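Local coordinates for protein manganese-dependent inorganic pyrophosphatase (Methanocaldococcus jannaschii, PDB 2EB0) that hydrolyses inorganic diphosphate to two phosphates as a family II pyrophosphatase, using two manganese ions per subunit, at residues 235-240 against 262-267; 246-251 against 299-304. All coordinates share one frame; numbering follows the deposited sequence.

Both interactions lie in the C-terminal DHHA2 domain, away from the two-manganese site, and share one mixed five-stranded sheet. Interaction 1 sets helix 230-243 on strand 260-267; interaction 2 joins strand 248-255, the next strand in that sheet, to helix 293-306 near the C-terminus. Their centres are about 12 Å apart. Along the chain the segments alternate: 235-240, 246-251, 262-267, 299-304. The neighbouring strands 248-255 and 260-267 run antiparallel, joined by backbone hydrogen bonds, among them Ile-249 N to Val-266 O (2.8 Å) and Leu-264 N to Phe-251 O (2.9 Å). The two contacts use opposite faces of this sheet, giving an alpha/beta layering with helices on either side.

Interaction 1. Residues 235-240 against 262-267; sequences KLLEEK and EALVVG
Leu-237 and Glu-238 of helix 230-243 lie over Leu-264 and Val-266 of strand 260-267, a helix-on-sheet contact in the alpha/beta DHHA2 domain. The axes of segments 235-240 and 262-267 approach to 8.4 Å and run 30° from parallel. Leu-237 makes the deeper contact. Its CB rests on CG2 of Val-266 at 4.0 Å, while its CD1 reaches on to CD1 of Leu-264 at 4.1 Å, the two leucine side chains crossing at about a right angle. With CG anti to its own carbonyl carbon (chi1 -66°), the Leu-237 chain passes Val-266 and spans both strand residues. Beyond this pair, Leu-237 also touches Phe-251 of strand 248-255 and Ile-199 of helix 195-201, which places it between the sheet and a second helix. Glu-238, next along the helix, lies at the border of the contact and offers only carbon: its side chain crosses that of Val-266 at about a right angle, CG lying 4.0 Å from Val-266 CG1. Val-265, between the two strand contacts, points away from the helix. CG2 of Val-266 faces CB of Leu-237, while CG1 lies against the helix backbone, 4.0 Å from Leu-237 O and 3.9 Å from CA of Glu-238.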
ATOM      1  N   LYS B 235      17.475  26.097 -18.681  1.00 29.85           N
ATOM      2  CA  LYS B 235      18.188  27.012 -17.799  1.00 30.09           C
ATOM      3  C   LYS B 235      17.475  27.062 -16.450  1.00 30.29           C
ATOM      4  O   LYS B 235      18.105  26.900 -15.396  1.00 29.20           O
ATOM      5  CB  LYS B 235      18.249  28.416 -18.408  1.00 58.04           C
ATOM      6  CG  LYS B 235      19.048  29.407 -17.571  1.00 63.06           C
ATOM      7  CD  LYS B 235      19.009  30.820 -18.139  1.00 66.90           C
ATOM      8  CE  LYS B 235      19.710  30.921 -19.484  1.00 68.81           C
ATOM      9  NZ  LYS B 235      19.665  32.316 -20.009  1.00 69.97           N
ATOM     10  N   LEU B 236      16.158  27.271 -16.484  1.00 25.45           N
ATOM     11  CA  LEU B 236      15.388  27.328 -15.250  1.00 23.63           C
ATOM     12  C   LEU B 236      15.514  26.023 -14.462  1.00 23.04           C
ATOM     13  O   LEU B 236      15.608  26.037 -13.229  1.00 23.24           O
ATOM     14  CB  LEU B 236      13.916  27.645 -15.545  1.00 22.89           C
ATOM     15  CG  LEU B 236      13.608  29.073 -16.033  1.00 24.78           C
ATOM     16  CD1 LEU B 236      12.123  29.215 -16.341  1.00 26.16           C
ATOM     17  CD2 LEU B 236      14.003  30.081 -14.976  1.00 24.80           C
ATOM     18  N   LEU B 237      15.533  24.893 -15.159  1.00 29.97           N
ATOM     19  CA  LEU B 237      15.653  23.615 -14.469  1.00 30.62           C
ATOM     20  C   LEU B 237      17.036  23.468 -13.823  1.00 31.24           C
ATOM     21  O   LEU B 237      17.185  22.793 -12.802  1.00 29.43           O
ATOM     22  CB  LEU B 237      15.380  22.458 -15.436  1.00 20.83           C
ATOM     23  CG  LEU B 237      13.947  22.333 -15.996  1.00 19.96           C
ATOM     24  CD1 LEU B 237      13.857  21.101 -16.876  1.00 19.59           C
ATOM     25  CD2 LEU B 237      12.933  22.225 -14.867  1.00 17.49           C
ATOM     26  N   GLU B 238      18.040  24.110 -14.414  0.50  8.82           N
ATOM     27  CA  GLU B 238      19.392  24.050 -13.877  0.50 11.23           C
ATOM     28  C   GLU B 238      19.443  24.824 -12.579  0.50 12.05           C
ATOM     29  O   GLU B 238      20.132  24.435 -11.639  0.50 11.07           O
ATOM     30  CB  GLU B 238      20.399  24.637 -14.870  0.50 38.39           C
ATOM     31  CG  GLU B 238      20.657  23.753 -16.075  1.00 41.66           C
ATOM     32  CD  GLU B 238      21.743  24.299 -16.985  1.00 44.09           C
ATOM     33  OE1 GLU B 238      21.552  25.390 -17.560  1.00 46.97           O
ATOM     34  OE2 GLU B 238      22.791  23.634 -17.128  1.00 43.81           O
ATOM     35  N   GLU B 239      18.697  25.925 -12.542  1.00 30.20           N
ATOM     36  CA  GLU B 239      18.614  26.785 -11.368  1.00 32.19           C
ATOM     37  C   GLU B 239      17.828  26.092 -10.267  1.00 31.36           C
ATOM     38  O   GLU B 239      18.206  26.138  -9.098  1.00 31.99           O
ATOM     39  CB  GLU B 239      17.928  28.107 -11.727  1.00102.46           C
ATOM     40  CG  GLU B 239      18.769  29.036 -12.583  1.00108.50           C
ATOM     41  CD  GLU B 239      19.957  29.603 -11.829  1.00114.61           C
ATOM     42  OE1 GLU B 239      20.763  30.334 -12.444  1.00118.11           O
ATOM     43  OE2 GLU B 239      20.085  29.324 -10.617  1.00117.16           O
ATOM     44  N   LYS B 240      16.727  25.456 -10.651  1.00 33.92           N
ATOM     45  CA  LYS B 240      15.881  24.748  -9.704  1.00 34.48           C
ATOM     46  C   LYS B 240      16.675  23.620  -9.056  1.00 36.16           C
ATOM     47  O   LYS B 240      16.560  23.371  -7.854  1.00 38.28           O
ATOM     48  CB  LYS B 240      14.664  24.168 -10.423  1.00 29.62           C
ATOM     49  CG  LYS B 240      13.688  23.446  -9.517  1.00 29.97           C
ATOM     50  CD  LYS B 240      12.450  22.979 -10.296  1.00 28.61           C
ATOM     51  CE  LYS B 240      11.446  22.292  -9.380  1.00 29.45           C
ATOM     52  NZ  LYS B 240      10.938  23.228  -8.338  1.00 25.73           N
ATOM     53  N   GLU B 262      10.412  13.665 -25.000  1.00 29.99           N
ATOM     54  CA  GLU B 262      11.781  14.140 -25.098  1.00 32.38           C
ATOM     55  C   GLU B 262      12.144  14.403 -23.649  1.00 31.26           C
ATOM     56  O   GLU B 262      11.530  15.241 -22.995  1.00 31.88           O
ATOM     57  CB  GLU B 262      11.878  15.448 -25.883  1.00 37.60           C
ATOM     58  CG  GLU B 262      13.315  15.862 -26.156  1.00 44.69           C
ATOM     59  CD  GLU B 262      13.444  17.276 -26.700  1.00 48.41           C
ATOM     60  OE1 GLU B 262      12.624  17.676 -27.555  1.00 48.74           O
ATOM     61  OE2 GLU B 262      14.382  17.984 -26.279  1.00 52.09           O
ATOM     62  N   ALA B 263      13.124  13.676 -23.135  1.00 20.45           N
ATOM     63  CA  ALA B 263      13.520  13.871 -21.754  1.00 20.66           C
ATOM     64  C   ALA B 263      14.672  14.851 -21.615  1.00 19.23           C
ATOM     65  O   ALA B 263      15.701  14.698 -22.263  1.00 17.31           O
ATOM     66  CB  ALA B 263      13.902  12.539 -21.133  1.00 28.55           C
ATOM     67  N   LEU B 264      14.483  15.866 -20.778  1.00 24.15           N
ATOM     68  CA  LEU B 264      15.533  16.844 -20.503  1.00 24.48           C
ATOM     69  C   LEU B 264      16.183  16.322 -19.229  1.00 24.98           C
ATOM     70  O   LEU B 264      15.491  16.050 -18.246  1.00 23.14           O
ATOM     71  CB  LEU B 264      14.949  18.230 -20.249  1.00 19.28           C
ATOM     72  CG  LEU B 264      14.101  18.886 -21.343  1.00 22.27           C
ATOM     73  CD1 LEU B 264      13.792  20.321 -20.929  1.00 20.07           C
ATOM     74  CD2 LEU B 264      14.842  18.878 -22.667  1.00 24.29           C
ATOM     75  N   VAL B 265      17.506  16.181 -19.241  1.00 25.36           N
ATOM     76  CA  VAL B 265      18.204  15.642 -18.082  1.00 26.86           C
ATOM     77  C   VAL B 265      19.136  16.634 -17.397  1.00 27.22           C
ATOM     78  O   VAL B 265      20.062  17.165 -18.008  1.00 28.53           O
ATOM     79  CB  VAL B 265      18.988  14.376 -18.478  1.00 23.75           C
ATOM     80  CG1 VAL B 265      19.595  13.725 -17.242  1.00 25.82           C
ATOM     81  CG2 VAL B 265      18.059  13.401 -19.182  1.00 24.54           C
ATOM     82  N   VAL B 266      18.881  16.868 -16.113  1.00 26.34           N
ATOM     83  CA  VAL B 266      19.668  17.805 -15.323  1.00 25.75           C
ATOM     84  C   VAL B 266      20.184  17.169 -14.031  1.00 26.17           C
ATOM     85  O   VAL B 266      19.408  16.600 -13.250  1.00 22.43           O
ATOM     86  CB  VAL B 266      18.825  19.039 -14.947  1.00 33.60           C
ATOM     87  CG1 VAL B 266      19.734  20.163 -14.473  1.00 34.34           C
ATOM     88  CG2 VAL B 266      17.988  19.480 -16.135  1.00 36.72           C
ATOM     89  N   GLY B 267      21.493  17.276 -13.803  1.00 23.72           N
ATOM     90  CA  GLY B 267      22.084  16.710 -12.600  1.00 24.33           C
ATOM     91  C   GLY B 267      22.769  15.373 -12.830  1.00 27.14           C
ATOM     92  O   GLY B 267      23.704  15.265 -13.622  1.00 26.05           O
TER

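Interaction 2. Residues 246-251 against 299-304; sequences YDLIVF and PPLERA
Leu-301 of helix 293-306 reaches across to Leu-248 and Val-250 of strand 248-255, joining a C-terminal helix to the sheet of the DHHA2 domain. Its CB leaves the helix toward the strand, although the backbones stay well apart: the nearest CA atoms, those of Val-250 and Leu-301, are 10.2 Å from each other. CB itself meets neither strand residue, and CG, anti to the backbone N (chi1 -155°), carries the chain farther out to its fork. There the two methyls do the touching. CD1 comes to 4.1 Å from CD2 of Leu-248, and CD2 lies 4.2 Å from that same methyl, so that the tip of Leu-248 faces both ends of the fork. CD2 also approaches CG2 of Val-250 at 4.4 Å, a looser contact. The two leucines thus meet tip to tip, and no hydrogen bond joins the segments. Leu-248 and Val-250, two apart on the strand, present their side chains to the helix, whereas Ile-249 between them points to the other face of the sheet. All three touching residues are buried. Around them, Leu-301 also packs on Ile-215 of the neighbouring strand 211-220 and on Ala-275 of helix 269-275, and Val-250 touches Phe-272 of that helix; the contact therefore sits where two helices and two adjacent strands converge.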
ATOM      1  N   TYR B 246      18.227  19.284  -5.734  1.00 35.39           N
ATOM      2  CA  TYR B 246      17.809  18.066  -6.416  1.00 34.12           C
ATOM      3  C   TYR B 246      19.042  17.294  -6.865  1.00 32.44           C
ATOM      4  O   TYR B 246      19.992  17.879  -7.382  1.00 32.31           O
ATOM      5  CB  TYR B 246      16.979  18.385  -7.659  1.00 34.02           C
ATOM      6  CG  TYR B 246      15.569  18.828  -7.391  1.00 34.28           C
ATOM      7  CD1 TYR B 246      15.286  20.137  -6.999  1.00 34.12           C
ATOM      8  CD2 TYR B 246      14.504  17.940  -7.552  1.00 34.68           C
ATOM      9  CE1 TYR B 246      13.977  20.550  -6.778  1.00 33.07           C
ATOM     10  CE2 TYR B 246      13.194  18.345  -7.333  1.00 34.16           C
ATOM     11  CZ  TYR B 246      12.938  19.648  -6.949  1.00 32.70           C
ATOM     12  OH  TYR B 246      11.642  20.051  -6.751  1.00 33.05           O
ATOM     13  N   ASP B 247      19.035  15.981  -6.672  1.00 28.34           N
ATOM     14  CA  ASP B 247      20.163  15.183  -7.118  1.00 25.26           C
ATOM     15  C   ASP B 247      20.001  15.015  -8.624  1.00 23.94           C
ATOM     16  O   ASP B 247      20.989  14.893  -9.358  1.00 22.77           O
ATOM     17  CB  ASP B 247      20.169  13.821  -6.428  1.00 32.20           C
ATOM     18  CG  ASP B 247      21.336  12.959  -6.860  1.00 34.44           C
ATOM     19  OD1 ASP B 247      21.152  12.106  -7.759  1.00 35.88           O
ATOM     20  OD2 ASP B 247      22.444  13.148  -6.306  1.00 34.87           O
ATOM     21  N   LEU B 248      18.743  15.035  -9.074  1.00 22.12           N
ATOM     22  CA  LEU B 248      18.412  14.887 -10.493  1.00 20.53           C
ATOM     23  C   LEU B 248      17.027  15.402 -10.870  1.00 19.28           C
ATOM     24  O   LEU B 248      16.067  15.300 -10.090  1.00 18.13           O
ATOM     25  CB  LEU B 248      18.491  13.413 -10.911  1.00 27.99           C
ATOM     26  CG  LEU B 248      17.856  13.041 -12.261  1.00 28.37           C
ATOM     27  CD1 LEU B 248      18.690  13.577 -13.425  1.00 25.58           C
ATOM     28  CD2 LEU B 248      17.725  11.523 -12.347  1.00 29.36           C
ATOM     29  N   ILE B 249      16.933  15.944 -12.081  1.00 18.57           N
ATOM     30  CA  ILE B 249      15.672  16.450 -12.609  1.00 19.47           C
ATOM     31  C   ILE B 249      15.509  16.012 -14.065  1.00 19.49           C
ATOM     32  O   ILE B 249      16.438  16.116 -14.874  1.00 17.56           O
ATOM     33  CB  ILE B 249      15.574  17.999 -12.541  1.00 22.90           C
ATOM     34  CG1 ILE B 249      15.365  18.449 -11.092  1.00 21.40           C
ATOM     35  CG2 ILE B 249      14.413  18.484 -13.410  1.00 23.69           C
ATOM     36  CD1 ILE B 249      15.160  19.945 -10.927  1.00 22.55           C
ATOM     37  N   VAL B 250      14.322  15.498 -14.368  1.00 22.45           N
ATOM     38  CA  VAL B 250      13.966  15.031 -15.702  1.00 21.88           C
ATOM     39  C   VAL B 250      12.650  15.719 -16.054  1.00 22.71           C
ATOM     40  O   VAL B 250      11.710  15.708 -15.256  1.00 23.60           O
ATOM     41  CB  VAL B 250      13.744  13.500 -15.716  1.00 29.02           C
ATOM     42  CG1 VAL B 250      13.235  13.050 -17.082  1.00 29.81           C
ATOM     43  CG2 VAL B 250      15.033  12.785 -15.354  1.00 28.65           C
ATOM     44  N   PHE B 251      12.596  16.341 -17.229  1.00 25.22           N
ATOM     45  CA  PHE B 251      11.384  17.009 -17.673  1.00 24.66           C
ATOM     46  C   PHE B 251      10.953  16.363 -18.971  1.00 24.94           C
ATOM     47  O   PHE B 251      11.702  16.358 -19.954  1.00 25.10           O
ATOM     48  CB  PHE B 251      11.617  18.489 -17.915  1.00 21.79           C
ATOM     49  CG  PHE B 251      10.348  19.274 -18.037  1.00 24.26           C
ATOM     50  CD1 PHE B 251       9.642  19.649 -16.901  1.00 24.73           C
ATOM     51  CD2 PHE B 251       9.834  19.607 -19.288  1.00 22.73           C
ATOM     52  CE1 PHE B 251       8.442  20.345 -17.005  1.00 26.04           C
ATOM     53  CE2 PHE B 251       8.636  20.300 -19.403  1.00 23.01           C
ATOM     54  CZ  PHE B 251       7.937  20.670 -18.256  1.00 26.31           C
ATOM     55  N   PRO B 299       9.725   3.825 -12.405  1.00 20.24           N
ATOM     56  CA  PRO B 299      10.223   2.475 -12.124  1.00 20.84           C
ATOM     57  C   PRO B 299      11.696   2.203 -12.420  1.00 21.04           C
ATOM     58  O   PRO B 299      12.428   1.749 -11.541  1.00 21.51           O
ATOM     59  CB  PRO B 299       9.284   1.583 -12.939  1.00 29.58           C
ATOM     60  CG  PRO B 299       8.007   2.368 -12.936  1.00 29.44           C
ATOM     61  CD  PRO B 299       8.497   3.769 -13.212  1.00 29.30           C
ATOM     62  N   PRO B 300      12.152   2.463 -13.660  1.00 25.52           N
ATOM     63  CA  PRO B 300      13.559   2.216 -13.998  1.00 25.80           C
ATOM     64  C   PRO B 300      14.512   3.174 -13.299  1.00 26.60           C
ATOM     65  O   PRO B 300      15.645   2.816 -12.980  1.00 26.49           O
ATOM     66  CB  PRO B 300      13.581   2.388 -15.513  1.00 31.06           C
ATOM     67  CG  PRO B 300      12.580   3.466 -15.719  1.00 31.79           C
ATOM     68  CD  PRO B 300      11.437   3.035 -14.814  1.00 29.09           C
ATOM     69  N   LEU B 301      14.036   4.390 -13.057  1.00 29.31           N
ATOM     70  CA  LEU B 301      14.839   5.409 -12.406  1.00 29.54           C
ATOM     71  C   LEU B 301      15.006   5.121 -10.906  1.00 30.35           C
ATOM     72  O   LEU B 301      16.125   5.163 -10.385  1.00 29.09           O
ATOM     73  CB  LEU B 301      14.204   6.779 -12.630  1.00 22.68           C
ATOM     74  CG  LEU B 301      15.114   8.002 -12.560  1.00 26.00           C
ATOM     75  CD1 LEU B 301      16.245   7.887 -13.598  1.00 25.09           C
ATOM     76  CD2 LEU B 301      14.267   9.257 -12.831  1.00 25.60           C
ATOM     77  N   GLU B 302      13.913   4.827 -10.205  1.00 22.26           N
ATOM     78  CA  GLU B 302      14.056   4.530  -8.780  1.00 25.15           C
ATOM     79  C   GLU B 302      14.771   3.201  -8.576  1.00 25.35           C
ATOM     80  O   GLU B 302      15.425   2.999  -7.560  1.00 25.06           O
ATOM     81  CB  GLU B 302      12.710   4.487  -8.061  1.00 31.57           C
ATOM     82  CG  GLU B 302      12.839   3.981  -6.631  1.00 33.94           C
ATOM     83  CD  GLU B 302      11.560   4.115  -5.829  1.00 35.95           C
ATOM     84  OE1 GLU B 302      10.477   3.816  -6.378  1.00 35.56           O
ATOM     85  OE2 GLU B 302      11.646   4.511  -4.644  1.00 34.56           O
ATOM     86  N   ARG B 303      14.639   2.290  -9.535  1.00 25.10           N
ATOM     87  CA  ARG B 303      15.314   1.010  -9.416  1.00 26.86           C
ATOM     88  C   ARG B 303      16.804   1.227  -9.587  1.00 26.03           C
ATOM     89  O   ARG B 303      17.608   0.598  -8.906  1.00 26.18           O
ATOM     90  CB  ARG B 303      14.806   0.010 -10.456  1.00 54.99           C
ATOM     91  CG  ARG B 303      13.613  -0.805  -9.983  1.00 59.84           C
ATOM     92  CD  ARG B 303      13.486  -2.095 -10.778  1.00 64.80           C
ATOM     93  NE  ARG B 303      13.201  -1.838 -12.185  1.00 68.38           N
ATOM     94  CZ  ARG B 303      12.017  -1.450 -12.647  1.00 71.22           C
ATOM     95  NH1 ARG B 303      11.000  -1.276 -11.808  1.00 71.31           N
ATOM     96  NH2 ARG B 303      11.850  -1.227 -13.946  1.00 69.36           N
ATOM     97  N   ALA B 304      17.173   2.127 -10.493  1.00 28.83           N
ATOM     98  CA  ALA B 304      18.581   2.428 -10.721  1.00 29.70           C
ATOM     99  C   ALA B 304      19.187   3.039  -9.458  1.00 30.24           C
ATOM    100  O   ALA B 304      20.264   2.642  -9.024  1.00 30.22           O
ATOM    101  CB  ALA B 304      18.735   3.393 -11.893  1.00 25.97           C
TER